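Local structure of polyhedrin (Simulium ubiquitum cypovirus, 5A9A) at residues 137-141 and 171-175; 110-116 and 155-159; 47-51 and 214-218. The protein builds the crystalline polyhedra of an insect cypovirus, which probably shelter virus particles, and carries bound UTP in this crystal. One frame throughout, in Å; residues are numbered along the deposited sequence.

Interaction 1 (137-141 and 171-175); sequences ARAWG and LKFKF
Trp140 and Lys172 mark the closest approach of the two backbones, yet their CA atoms are 9.1 Å apart: the irregular loop 137-141 passes the strand 171-175 at side-chain distance, with no backbone hydrogen bond between them. Strand 170-176 lies between strands 57-62 and 120-124 of an antiparallel sheet. Lys172 and Lys174 start from it toward the loop, whereas Phe173 points away and meets Tyr52 edge-to-face.

Lys172 suits its place because a long methylene chain carries its charge, so that CE can lie on an indole while NZ seeks an oxygen. The chain bends about the CG-CD bond (chi3 75°), which lays CE over one face, 3.9 Å from the centroid of the six-membered ring of Trp140, in a CH-pi contact. NZ sits 4.7 Å from the same centroid of Trp140, only 9° off the ring normal, a cation-pi pair, and reaches on to Ala139 O at 2.7 Å along a lone pair in the carbonyl plane. Lys174 CB meets Trp140 CZ2 obliquely at 3.8 Å.

NE1 of Trp140 donates a hydrogen bond to OD1 of Asn197 of the second subunit. The buried ammonium of Lys172 thus has a carbonyl oxygen and a pi cloud as neighbours, and both probably stabilise its charge beside a subunit interface.

Interaction 2 (110-116 and 155-159); sequences ANGNICW and ALGRF
Ala110 and Arg158 face each other as an antiparallel hydrogen-bonded pair, each N donating to the other's O: Ala110 N to Arg158 O and Arg158 N to Ala110 O both measure 3.0 Å. Beyond them, Gly112 N gives a 2.7 Å bond to Leu156 O, continuing the pairing just past the end of the strand. Gly112 has a positive phi of 125°, a conformation that suits a residue without CB.

Between these bonds lies the non-hydrogen-bonded pair Asn111 and Gly157. Here CA-H···O contacts take over, from Gly157 CA to Ala110 O and from Asn111 CA to Leu156 O. The CA atoms of Asn111 and Gly157 are 4.3 Å apart, and the lack of a CB on Gly157 leaves that place to the Asn111 amide, whose OD1 a CB would strike. ND2 of Asn111 is held by Ser109 OG and Arg35 O, its OD1 by Cys224 N.

Strands 105-111 and 157-163 are thereby joined as neighbours in the six-stranded antiparallel sheet of the polyhedrin. Trp134 of the third subunit packs on Asn111.

On the other face, with Ala110, the guanidinium of Arg158 stacks flat on Trp116, centres 3.6 Å apart and planes 5° from parallel, a cation-pi pair. The extended chain of Arg158 runs along the indole: CG lies 3.7 Å from the centroid of the six-membered ring of Trp116 in a CH-pi contact, NE sits over the ring fusion and CZ over the five-membered ring. NH1 of Arg158 is hydrogen-bonded to Gly147 O, which helps fix the rotation of the guanidinium. The opposite face of the indole meets Ile114 O, near the rim.

A water accepts from Trp116 NE1 at 3.0 Å and also lies within hydrogen-bonding distance of Gly112 O and Ala155 O.

Interaction 3 (47-51 and 214-218); sequences YRLID and LIDYM
Tyr47 and Leu49 meet Leu214, Tyr217 and Met218 in a buried apolar contact of the helix-on-sheet kind: helix 211-221 lies against one face of the six-stranded antiparallel sheet, over strand 47-54. The short axes of 47-51 and 214-218 are 11.4 Å apart and only 14° from parallel. Helix and strand run nearly side by side. Tyr47, Leu49 and Asp51 turn toward the helix, Leu214 and Tyr217 toward the strand. No hydrogen bond crosses between the two segments.

Leu214 is branched, and each methyl has its own partner. CD2 stands over the centre of the Tyr47 ring, 3.8 Å from its centroid, a CH-pi contact in which the two side chains cross at about a right angle. CD1 meets CD1 of Leu49, also at 3.8 Å.

Leu49 fills the middle of the contact. With CG anti to the backbone N (chi1 -173°), it extends from the strand far enough for CD1 to lie 3.6 Å from Tyr217 CE2, an oblique approach, and near the flexible thioether of Met218 as well. Met107, on strand 105-111, adds to this core by packing on Tyr47 and Leu214.

At the far end the contact turns polar. Asp51 forms a salt bridge with Arg35, and its carboxylate does not bond the phenol: Tyr217 OH lies against the CB methylene of Asp51, 4.0 Å away.

How the interactions relate
All three contacts are largely buried, but they join different elements. Interactions 2 and 3 belong to the six-stranded sheet: 2 joins two neighbouring strands through backbone bonds, while 3 packs a helix on the sheet mainly by apolar side chains, with no hydrogen bond between the segments. Interaction 1 belongs to the four-stranded sheet and sets a loop on it mainly through Lys172, which meets Trp140 and a loop carbonyl. Cationic side chains lie over indole faces in both 1 and 2. These two also touch, Phe175 CE1 resting 3.8 Å from Ala110 CB, where the sheets meet. Interaction 3 touches neither of the others. Interaction 1 borders the second subunit, whereas 2 and 3 both reach the third.

Interaction 1 (137-141 and 171-175)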
ATOM      1  N   ALA A 137      -4.582   9.968  20.540  1.00 16.68           N
ATOM      2  CA  ALA A 137      -5.118   9.005  19.587  1.00 16.38           C
ATOM      3  C   ALA A 137      -4.411   7.662  19.734  1.00 15.18           C
ATOM      4  O   ALA A 137      -3.263   7.596  20.172  1.00 14.92           O
ATOM      5  CB  ALA A 137      -4.976   9.528  18.171  1.00 15.20           C
ATOM      6  N   ARG A 138      -5.113   6.593  19.377  1.00 14.80           N
ATOM      7  CA  ARG A 138      -4.554   5.248  19.435  1.00 15.54           C
ATOM      8  C   ARG A 138      -4.902   4.489  18.158  1.00 15.00           C
ATOM      9  O   ARG A 138      -5.583   5.017  17.275  1.00 13.16           O
ATOM     10  CB  ARG A 138      -5.092   4.486  20.653  1.00 16.78           C
ATOM     11  CG  ARG A 138      -4.422   4.839  21.979  1.00 17.81           C
ATOM     12  CD  ARG A 138      -5.017   6.084  22.621  1.00 18.00           C
ATOM     13  NE  ARG A 138      -4.412   6.362  23.922  1.00 17.59           N
ATOM     14  CZ  ARG A 138      -3.299   7.067  24.101  1.00 19.03           C
ATOM     15  NH1 ARG A 138      -2.654   7.583  23.058  1.00 16.63           N
ATOM     16  NH2 ARG A 138      -2.830   7.266  25.326  1.00 17.82           N
ATOM     17  N   ALA A 139      -4.428   3.252  18.057  1.00 13.78           N
ATOM     18  CA  ALA A 139      -4.780   2.399  16.929  1.00 15.16           C
ATOM     19  C   ALA A 139      -6.293   2.394  16.758  1.00 15.08           C
ATOM     20  O   ALA A 139      -6.808   2.612  15.659  1.00 15.12           O
ATOM     21  CB  ALA A 139      -4.269   0.984  17.154  1.00 15.41           C
ATOM     22  N   TRP A 140      -7.000   2.147  17.857  1.00 14.16           N
ATOM     23  CA  TRP A 140      -8.457   2.156  17.854  1.00 16.42           C
ATOM     24  C   TRP A 140      -8.973   2.853  19.108  1.00 17.99           C
ATOM     25  O   TRP A 140      -8.305   2.858  20.140  1.00 17.11           O
ATOM     26  CB  TRP A 140      -8.992   0.724  17.783  1.00 16.01           C
ATOM     27  CG  TRP A 140      -8.380  -0.072  16.675  1.00 15.50           C
ATOM     28  CD1 TRP A 140      -7.398  -1.014  16.786  1.00 15.49           C
ATOM     29  CD2 TRP A 140      -8.702   0.011  15.282  1.00 17.17           C
ATOM     30  NE1 TRP A 140      -7.091  -1.525  15.547  1.00 16.19           N
ATOM     31  CE2 TRP A 140      -7.877  -0.911  14.605  1.00 16.51           C
ATOM     32  CE3 TRP A 140      -9.607   0.779  14.539  1.00 17.59           C
ATOM     33  CZ2 TRP A 140      -7.926  -1.084  13.221  1.00 17.67           C
ATOM     34  CZ3 TRP A 140      -9.658   0.604  13.164  1.00 17.75           C
ATOM     35  CH2 TRP A 140      -8.822  -0.323  12.520  1.00 19.18           C
ATOM     36  N   GLY A 141     -10.165   3.435  19.014  1.00 17.32           N
ATOM     37  CA  GLY A 141     -10.719   4.217  20.107  1.00 18.82           C
ATOM     38  C   GLY A 141     -12.004   3.642  20.675  1.00 21.78           C
ATOM     39  O   GLY A 141     -12.472   2.589  20.238  1.00 17.06           O
ATOM     40  N   LEU A 171     -12.305   6.805   7.203  1.00 16.15           N
ATOM     41  CA  LEU A 171     -12.549   5.415   7.582  1.00 16.20           C
ATOM     42  C   LEU A 171     -11.272   4.592   7.722  1.00 15.57           C
ATOM     43  O   LEU A 171     -10.359   4.696   6.904  1.00 14.60           O
ATOM     44  CB  LEU A 171     -13.472   4.762   6.549  1.00 15.16           C
ATOM     45  CG  LEU A 171     -14.023   3.374   6.884  1.00 19.76           C
ATOM     46  CD1 LEU A 171     -15.086   3.468   7.967  1.00 18.17           C
ATOM     47  CD2 LEU A 171     -14.591   2.714   5.638  1.00 16.62           C
ATOM     48  N   LYS A 172     -11.223   3.772   8.768  1.00 14.69           N
ATOM     49  CA  LYS A 172     -10.136   2.817   8.970  1.00 16.70           C
ATOM     50  C   LYS A 172     -10.748   1.496   9.421  1.00 15.81           C
ATOM     51  O   LYS A 172     -11.677   1.488  10.227  1.00 17.26           O
ATOM     52  CB  LYS A 172      -9.143   3.337  10.018  1.00 16.31           C
ATOM     53  CG  LYS A 172      -7.802   2.604  10.025  1.00 17.39           C
ATOM     54  CD  LYS A 172      -6.774   3.292  10.927  1.00 17.25           C
ATOM     55  CE  LYS A 172      -7.062   3.049  12.404  1.00 17.86           C
ATOM     56  NZ  LYS A 172      -6.017   3.645  13.292  1.00 14.30           N
ATOM     57  N   PHE A 173     -10.244   0.379   8.902  1.00 15.08           N
ATOM     58  CA  PHE A 173     -10.860  -0.918   9.192  1.00 17.12           C
ATOM     59  C   PHE A 173      -9.879  -2.084   9.233  1.00 17.74           C
ATOM     60  O   PHE A 173      -8.789  -2.023   8.661  1.00 17.29           O
ATOM     61  CB  PHE A 173     -11.952  -1.223   8.164  1.00 17.33           C
ATOM     62  CG  PHE A 173     -11.501  -1.081   6.740  1.00 19.17           C
ATOM     63  CD1 PHE A 173     -10.929  -2.149   6.070  1.00 18.07           C
ATOM     64  CD2 PHE A 173     -11.652   0.122   6.070  1.00 18.85           C
ATOM     65  CE1 PHE A 173     -10.508  -2.019   4.758  1.00 19.50           C
ATOM     66  CE2 PHE A 173     -11.238   0.261   4.759  1.00 18.97           C
ATOM     67  CZ  PHE A 173     -10.665  -0.815   4.100  1.00 18.72           C
ATOM     68  N   LYS A 174     -10.296  -3.152   9.909  1.00 15.95           N
ATOM     69  CA  LYS A 174      -9.504  -4.370  10.030  1.00 17.95           C
ATOM     70  C   LYS A 174     -10.429  -5.581  10.111  1.00 17.45           C
ATOM     71  O   LYS A 174     -11.268  -5.664  11.004  1.00 15.62           O
ATOM     72  CB  LYS A 174      -8.625  -4.315  11.283  1.00 18.34           C
ATOM     73  CG  LYS A 174      -7.650  -5.477  11.399  1.00 24.12           C
ATOM     74  CD  LYS A 174      -7.673  -6.107  12.785  1.00 26.66           C
ATOM     75  CE  LYS A 174      -7.147  -5.163  13.854  1.00 24.48           C
ATOM     76  NZ  LYS A 174      -6.738  -5.912  15.076  1.00 24.50           N
ATOM     77  N   PHE A 175     -10.274  -6.512   9.174  1.00 17.29           N
ATOM     78  CA  PHE A 175     -11.041  -7.754   9.185  1.00 18.24           C
ATOM     79  C   PHE A 175     -10.093  -8.946   9.103  1.00 17.33           C
ATOM     80  O   PHE A 175      -9.709  -9.353   8.012  1.00 17.61           O
ATOM     81  CB  PHE A 175     -12.023  -7.792   8.010  1.00 19.13           C
ATOM     82  CG  PHE A 175     -12.987  -6.639   7.987  1.00 18.77           C
ATOM     83  CD1 PHE A 175     -14.174  -6.694   8.699  1.00 18.95           C
ATOM     84  CD2 PHE A 175     -12.707  -5.502   7.248  1.00 18.92           C
ATOM     85  CE1 PHE A 175     -15.059  -5.628   8.681  1.00 19.95           C
ATOM     86  CE2 PHE A 175     -13.590  -4.439   7.224  1.00 19.20           C
ATOM     87  CZ  PHE A 175     -14.767  -4.503   7.940  1.00 18.65           C
TER

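Interaction 2 (110-116 and 155-159)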
ATOM      1  N   ALA A 110     -18.961  -7.789   5.117  1.00 16.35           N
ATOM      2  CA  ALA A 110     -17.761  -8.560   5.427  1.00 16.80           C
ATOM      3  C   ALA A 110     -18.070 -10.049   5.373  1.00 17.13           C
ATOM      4  O   ALA A 110     -18.995 -10.524   6.030  1.00 16.21           O
ATOM      5  CB  ALA A 110     -17.229  -8.177   6.797  1.00 19.07           C
ATOM      6  N   ASN A 111     -17.288 -10.786   4.590  1.00 15.61           N
ATOM      7  CA  ASN A 111     -17.592 -12.187   4.326  1.00 15.79           C
ATOM      8  C   ASN A 111     -16.377 -13.096   4.433  1.00 16.10           C
ATOM      9  O   ASN A 111     -15.290 -12.756   3.965  1.00 14.71           O
ATOM     10  CB  ASN A 111     -18.200 -12.330   2.935  1.00 17.31           C
ATOM     11  CG  ASN A 111     -19.353 -11.380   2.708  1.00 18.31           C
ATOM     12  OD1 ASN A 111     -20.516 -11.745   2.879  1.00 18.17           O
ATOM     13  ND2 ASN A 111     -19.038 -10.145   2.325  1.00 17.47           N
ATOM     14  N   GLY A 112     -16.578 -14.258   5.047  1.00 15.45           N
ATOM     15  CA  GLY A 112     -15.536 -15.259   5.154  1.00 16.15           C
ATOM     16  C   GLY A 112     -15.273 -15.694   6.583  1.00 17.64           C
ATOM     17  O   GLY A 112     -15.999 -15.331   7.512  1.00 14.64           O
ATOM     18  N   ASN A 113     -14.216 -16.481   6.744  1.00 15.63           N
ATOM     19  CA  ASN A 113     -13.810 -17.000   8.039  1.00 17.64           C
ATOM     20  C   ASN A 113     -13.109 -15.913   8.849  1.00 19.75           C
ATOM     21  O   ASN A 113     -11.884 -15.911   8.976  1.00 15.79           O
ATOM     22  CB  ASN A 113     -12.877 -18.192   7.824  1.00 16.89           C
ATOM     23  CG  ASN A 113     -12.491 -18.874   9.110  1.00 18.44           C
ATOM     24  OD1 ASN A 113     -13.237 -18.853  10.090  1.00 17.59           O
ATOM     25  ND2 ASN A 113     -11.318 -19.500   9.114  1.00 18.06           N
ATOM     26  N   ILE A 114     -13.902 -14.992   9.391  1.00 17.98           N
ATOM     27  CA  ILE A 114     -13.379 -13.795  10.038  1.00 18.16           C
ATOM     28  C   ILE A 114     -13.500 -13.861  11.561  1.00 18.78           C
ATOM     29  O   ILE A 114     -14.530 -14.276  12.098  1.00 16.87           O
ATOM     30  CB  ILE A 114     -14.124 -12.544   9.522  1.00 19.95           C
ATOM     31  CG1 ILE A 114     -13.806 -12.329   8.041  1.00 15.62           C
ATOM     32  CG2 ILE A 114     -13.750 -11.313  10.339  1.00 18.36           C
ATOM     33  CD1 ILE A 114     -14.718 -11.343   7.344  1.00 16.26           C
ATOM     34  N   CYS A 115     -12.437 -13.455  12.251  1.00 18.45           N
ATOM     35  CA  CYS A 115     -12.451 -13.384  13.707  1.00 19.99           C
ATOM     36  C   CYS A 115     -13.215 -12.137  14.133  1.00 20.29           C
ATOM     37  O   CYS A 115     -12.630 -11.068  14.316  1.00 17.61           O
ATOM     38  CB  CYS A 115     -11.027 -13.338  14.261  1.00 22.04           C
ATOM     39  SG  CYS A 115     -10.939 -13.364  16.069  1.00 21.24           S
ATOM     40  N   TRP A 116     -14.526 -12.285  14.291  1.00 19.69           N
ATOM     41  CA  TRP A 116     -15.404 -11.148  14.522  1.00 20.70           C
ATOM     42  C   TRP A 116     -15.035 -10.394  15.792  1.00 19.41           C
ATOM     43  O   TRP A 116     -15.211  -9.180  15.874  1.00 18.15           O
ATOM     44  CB  TRP A 116     -16.856 -11.626  14.566  1.00 20.81           C
ATOM     45  CG  TRP A 116     -17.270 -12.247  13.275  1.00 20.17           C
ATOM     46  CD1 TRP A 116     -17.527 -13.566  13.037  1.00 21.41           C
ATOM     47  CD2 TRP A 116     -17.444 -11.570  12.026  1.00 18.82           C
ATOM     48  NE1 TRP A 116     -17.859 -13.749  11.716  1.00 19.82           N
ATOM     49  CE2 TRP A 116     -17.814 -12.539  11.073  1.00 18.87           C
ATOM     50  CE3 TRP A 116     -17.324 -10.235  11.622  1.00 18.79           C
ATOM     51  CZ2 TRP A 116     -18.077 -12.216   9.740  1.00 18.85           C
ATOM     52  CZ3 TRP A 116     -17.575  -9.915  10.297  1.00 18.93           C
ATOM     53  CH2 TRP A 116     -17.951 -10.902   9.372  1.00 19.99           C
ATOM     54  N   ALA A 155     -23.414 -17.524   9.054  1.00 20.92           N
ATOM     55  CA  ALA A 155     -22.136 -17.897   9.638  1.00 24.15           C
ATOM     56  C   ALA A 155     -20.975 -17.355   8.804  1.00 23.45           C
ATOM     57  O   ALA A 155     -19.841 -17.287   9.281  1.00 23.43           O
ATOM     58  CB  ALA A 155     -22.043 -19.409   9.755  1.00 21.59           C
ATOM     59  N   LEU A 156     -21.259 -16.968   7.563  1.00 22.46           N
ATOM     60  CA  LEU A 156     -20.215 -16.506   6.646  1.00 21.78           C
ATOM     61  C   LEU A 156     -20.118 -14.985   6.522  1.00 21.54           C
ATOM     62  O   LEU A 156     -19.067 -14.462   6.142  1.00 20.83           O
ATOM     63  CB  LEU A 156     -20.439 -17.082   5.246  1.00 23.77           C
ATOM     64  CG  LEU A 156     -19.668 -18.339   4.844  1.00 31.58           C
ATOM     65  CD1 LEU A 156     -19.792 -18.534   3.342  1.00 26.53           C
ATOM     66  CD2 LEU A 156     -18.204 -18.246   5.245  1.00 27.37           C
ATOM     67  N   GLY A 157     -21.198 -14.272   6.819  1.00 18.55           N
ATOM     68  CA  GLY A 157     -21.241 -12.855   6.512  1.00 18.09           C
ATOM     69  C   GLY A 157     -22.008 -11.986   7.485  1.00 20.76           C
ATOM     70  O   GLY A 157     -23.046 -12.388   8.016  1.00 18.66           O
ATOM     71  N   ARG A 158     -21.490 -10.780   7.704  1.00 17.46           N
ATOM     72  CA  ARG A 158     -22.170  -9.775   8.512  1.00 19.29           C
ATOM     73  C   ARG A 158     -22.155  -8.441   7.775  1.00 18.17           C
ATOM     74  O   ARG A 158     -21.309  -8.219   6.911  1.00 16.59           O
ATOM     75  CB  ARG A 158     -21.506  -9.648   9.885  1.00 19.59           C
ATOM     76  CG  ARG A 158     -21.402 -10.971  10.624  1.00 20.58           C
ATOM     77  CD  ARG A 158     -21.106 -10.783  12.101  1.00 22.63           C
ATOM     78  NE  ARG A 158     -21.012 -12.065  12.795  1.00 22.08           N
ATOM     79  CZ  ARG A 158     -20.682 -12.209  14.075  1.00 23.36           C
ATOM     80  NH1 ARG A 158     -20.406 -11.146  14.822  1.00 22.46           N
ATOM     81  NH2 ARG A 158     -20.626 -13.421  14.608  1.00 22.92           N
ATOM     82  N   PHE A 159     -23.086  -7.560   8.133  1.00 17.93           N
ATOM     83  CA  PHE A 159     -23.359  -6.356   7.357  1.00 18.47           C
ATOM     84  C   PHE A 159     -23.525  -5.162   8.298  1.00 20.14           C
ATOM     85  O   PHE A 159     -24.266  -5.239   9.279  1.00 18.95           O
ATOM     86  CB  PHE A 159     -24.633  -6.582   6.537  1.00 19.77           C
ATOM     87  CG  PHE A 159     -24.889  -5.538   5.489  1.00 17.78           C
ATOM     88  CD1 PHE A 159     -24.232  -5.579   4.271  1.00 17.10           C
ATOM     89  CD2 PHE A 159     -25.811  -4.533   5.710  1.00 18.62           C
ATOM     90  CE1 PHE A 159     -24.482  -4.624   3.298  1.00 18.31           C
ATOM     91  CE2 PHE A 159     -26.066  -3.579   4.745  1.00 18.20           C
ATOM     92  CZ  PHE A 159     -25.400  -3.623   3.537  1.00 18.15           C
TER
HETATM   93  O   HOH W   1     -17.571 -16.058   9.799  1.00 19.99           O

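Interaction 3 (47-51 and 214-218)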
ATOM      1  N   TYR A  47     -24.397   4.480  -5.750  1.00 15.66           N
ATOM      2  CA  TYR A  47     -23.400   3.830  -4.911  1.00 16.31           C
ATOM      3  C   TYR A  47     -22.021   3.780  -5.552  1.00 14.97           C
ATOM      4  O   TYR A  47     -21.884   3.774  -6.773  1.00 14.16           O
ATOM      5  CB  TYR A  47     -23.855   2.402  -4.596  1.00 14.53           C
ATOM      6  CG  TYR A  47     -25.249   2.334  -4.022  1.00 16.86           C
ATOM      7  CD1 TYR A  47     -26.358   2.258  -4.854  1.00 16.96           C
ATOM      8  CD2 TYR A  47     -25.457   2.358  -2.649  1.00 17.51           C
ATOM      9  CE1 TYR A  47     -27.633   2.201  -4.335  1.00 17.72           C
ATOM     10  CE2 TYR A  47     -26.728   2.304  -2.122  1.00 17.52           C
ATOM     11  CZ  TYR A  47     -27.813   2.223  -2.969  1.00 19.87           C
ATOM     12  OH  TYR A  47     -29.086   2.170  -2.446  1.00 21.88           O
ATOM     13  N   ARG A  48     -20.999   3.745  -4.704  1.00 15.69           N
ATOM     14  CA  ARG A  48     -19.642   3.453  -5.136  1.00 15.13           C
ATOM     15  C   ARG A  48     -19.128   2.305  -4.281  1.00 16.25           C
ATOM     16  O   ARG A  48     -19.059   2.422  -3.058  1.00 15.54           O
ATOM     17  CB  ARG A  48     -18.743   4.679  -4.980  1.00 15.92           C
ATOM     18  CG  ARG A  48     -17.352   4.499  -5.563  1.00 18.32           C
ATOM     19  CD  ARG A  48     -16.525   5.766  -5.423  1.00 18.09           C
ATOM     20  NE  ARG A  48     -16.330   6.139  -4.025  1.00 16.90           N
ATOM     21  CZ  ARG A  48     -15.146   6.329  -3.448  1.00 19.01           C
ATOM     22  NH1 ARG A  48     -14.022   6.214  -4.149  1.00 18.08           N
ATOM     23  NH2 ARG A  48     -15.084   6.665  -2.166  1.00 17.87           N
ATOM     24  N   LEU A  49     -18.780   1.197  -4.927  1.00 14.32           N
ATOM     25  CA  LEU A  49     -18.439  -0.030  -4.218  1.00 16.15           C
ATOM     26  C   LEU A  49     -16.977  -0.401  -4.417  1.00 16.14           C
ATOM     27  O   LEU A  49     -16.494  -0.489  -5.546  1.00 16.17           O
ATOM     28  CB  LEU A  49     -19.344  -1.172  -4.691  1.00 14.92           C
ATOM     29  CG  LEU A  49     -19.240  -2.501  -3.935  1.00 15.62           C
ATOM     30  CD1 LEU A  49     -20.545  -3.271  -4.047  1.00 18.64           C
ATOM     31  CD2 LEU A  49     -18.075  -3.338  -4.443  1.00 13.27           C
ATOM     32  N   ILE A  50     -16.274  -0.623  -3.312  1.00 19.17           N
ATOM     33  CA  ILE A  50     -14.875  -1.027  -3.371  1.00 18.90           C
ATOM     34  C   ILE A  50     -14.711  -2.439  -2.829  1.00 17.78           C
ATOM     35  O   ILE A  50     -14.999  -2.713  -1.665  1.00 15.57           O
ATOM     36  CB  ILE A  50     -13.966  -0.059  -2.602  1.00 19.34           C
ATOM     37  CG1 ILE A  50     -14.181   1.372  -3.105  1.00 18.98           C
ATOM     38  CG2 ILE A  50     -12.509  -0.459  -2.761  1.00 17.74           C
ATOM     39  CD1 ILE A  50     -15.307   2.106  -2.405  1.00 16.83           C
ATOM     40  N   ASP A  51     -14.229  -3.325  -3.693  1.00 17.46           N
ATOM     41  CA  ASP A  51     -14.174  -4.752  -3.407  1.00 17.84           C
ATOM     42  C   ASP A  51     -12.773  -5.178  -2.971  1.00 18.55           C
ATOM     43  O   ASP A  51     -11.807  -5.015  -3.717  1.00 15.58           O
ATOM     44  CB  ASP A  51     -14.611  -5.524  -4.656  1.00 19.33           C
ATOM     45  CG  ASP A  51     -14.416  -7.023  -4.524  1.00 25.23           C
ATOM     46  OD1 ASP A  51     -14.508  -7.540  -3.394  1.00 26.63           O
ATOM     47  OD2 ASP A  51     -14.170  -7.685  -5.556  1.00 30.60           O
ATOM     48  N   LEU A 214     -27.392  -2.960  -7.269  1.00 16.30           N
ATOM     49  CA  LEU A 214     -26.516  -3.314  -6.157  1.00 17.04           C
ATOM     50  C   LEU A 214     -26.868  -4.689  -5.596  1.00 16.16           C
ATOM     51  O   LEU A 214     -25.987  -5.518  -5.370  1.00 16.36           O
ATOM     52  CB  LEU A 214     -26.598  -2.257  -5.055  1.00 16.77           C
ATOM     53  CG  LEU A 214     -25.799  -2.545  -3.782  1.00 17.09           C
ATOM     54  CD1 LEU A 214     -24.335  -2.827  -4.103  1.00 15.70           C
ATOM     55  CD2 LEU A 214     -25.920  -1.381  -2.815  1.00 16.43           C
ATOM     56  N   ILE A 215     -28.156  -4.931  -5.371  1.00 15.40           N
ATOM     57  CA  ILE A 215     -28.604  -6.232  -4.883  1.00 18.13           C
ATOM     58  C   ILE A 215     -28.154  -7.318  -5.851  1.00 16.68           C
ATOM     59  O   ILE A 215     -27.688  -8.381  -5.439  1.00 16.94           O
ATOM     60  CB  ILE A 215     -30.136  -6.295  -4.734  1.00 17.97           C
ATOM     61  CG1 ILE A 215     -30.611  -5.336  -3.641  1.00 18.68           C
ATOM     62  CG2 ILE A 215     -30.577  -7.706  -4.389  1.00 14.88           C
ATOM     63  CD1 ILE A 215     -32.122  -5.200  -3.563  1.00 17.07           C
ATOM     64  N   ASP A 216     -28.296  -7.039  -7.141  1.00 15.55           N
ATOM     65  CA  ASP A 216     -27.878  -7.971  -8.183  1.00 16.47           C
ATOM     66  C   ASP A 216     -26.387  -8.302  -8.061  1.00 16.54           C
ATOM     67  O   ASP A 216     -25.989  -9.467  -8.155  1.00 15.04           O
ATOM     68  CB  ASP A 216     -28.186  -7.379  -9.563  1.00 16.44           C
ATOM     69  CG  ASP A 216     -27.998  -8.378 -10.687  1.00 20.25           C
ATOM     70  OD1 ASP A 216     -26.855  -8.534 -11.164  1.00 18.20           O
ATOM     71  OD2 ASP A 216     -28.998  -8.999 -11.106  1.00 22.54           O
ATOM     72  N   TYR A 217     -25.566  -7.276  -7.849  1.00 14.50           N
ATOM     73  CA  TYR A 217     -24.121  -7.461  -7.697  1.00 16.14           C
ATOM     74  C   TYR A 217     -23.796  -8.326  -6.482  1.00 15.42           C
ATOM     75  O   TYR A 217     -23.014  -9.271  -6.567  1.00 15.11           O
ATOM     76  CB  TYR A 217     -23.428  -6.103  -7.559  1.00 15.29           C
ATOM     77  CG  TYR A 217     -21.920  -6.179  -7.396  1.00 15.69           C
ATOM     78  CD1 TYR A 217     -21.082  -6.187  -8.505  1.00 16.59           C
ATOM     79  CD2 TYR A 217     -21.336  -6.221  -6.135  1.00 16.15           C
ATOM     80  CE1 TYR A 217     -19.706  -6.246  -8.363  1.00 18.13           C
ATOM     81  CE2 TYR A 217     -19.963  -6.284  -5.983  1.00 16.92           C
ATOM     82  CZ  TYR A 217     -19.153  -6.295  -7.099  1.00 19.18           C
ATOM     83  OH  TYR A 217     -17.785  -6.354  -6.956  1.00 19.63           O
ATOM     84  N   MET A 218     -24.400  -7.995  -5.348  1.00 15.15           N
ATOM     85  CA  MET A 218     -24.118  -8.705  -4.108  1.00 15.72           C
ATOM     86  C   MET A 218     -24.527 -10.175  -4.221  1.00 15.64           C
ATOM     87  O   MET A 218     -23.837 -11.067  -3.727  1.00 16.19           O
ATOM     88  CB  MET A 218     -24.827  -8.025  -2.935  1.00 16.53           C
ATOM     89  CG  MET A 218     -24.396  -6.574  -2.727  1.00 16.50           C
ATOM     90  SD  MET A 218     -22.622  -6.393  -2.427  1.00 13.44           S
ATOM     91  CE  MET A 218     -22.500  -7.016  -0.746  1.00 16.30           C
TER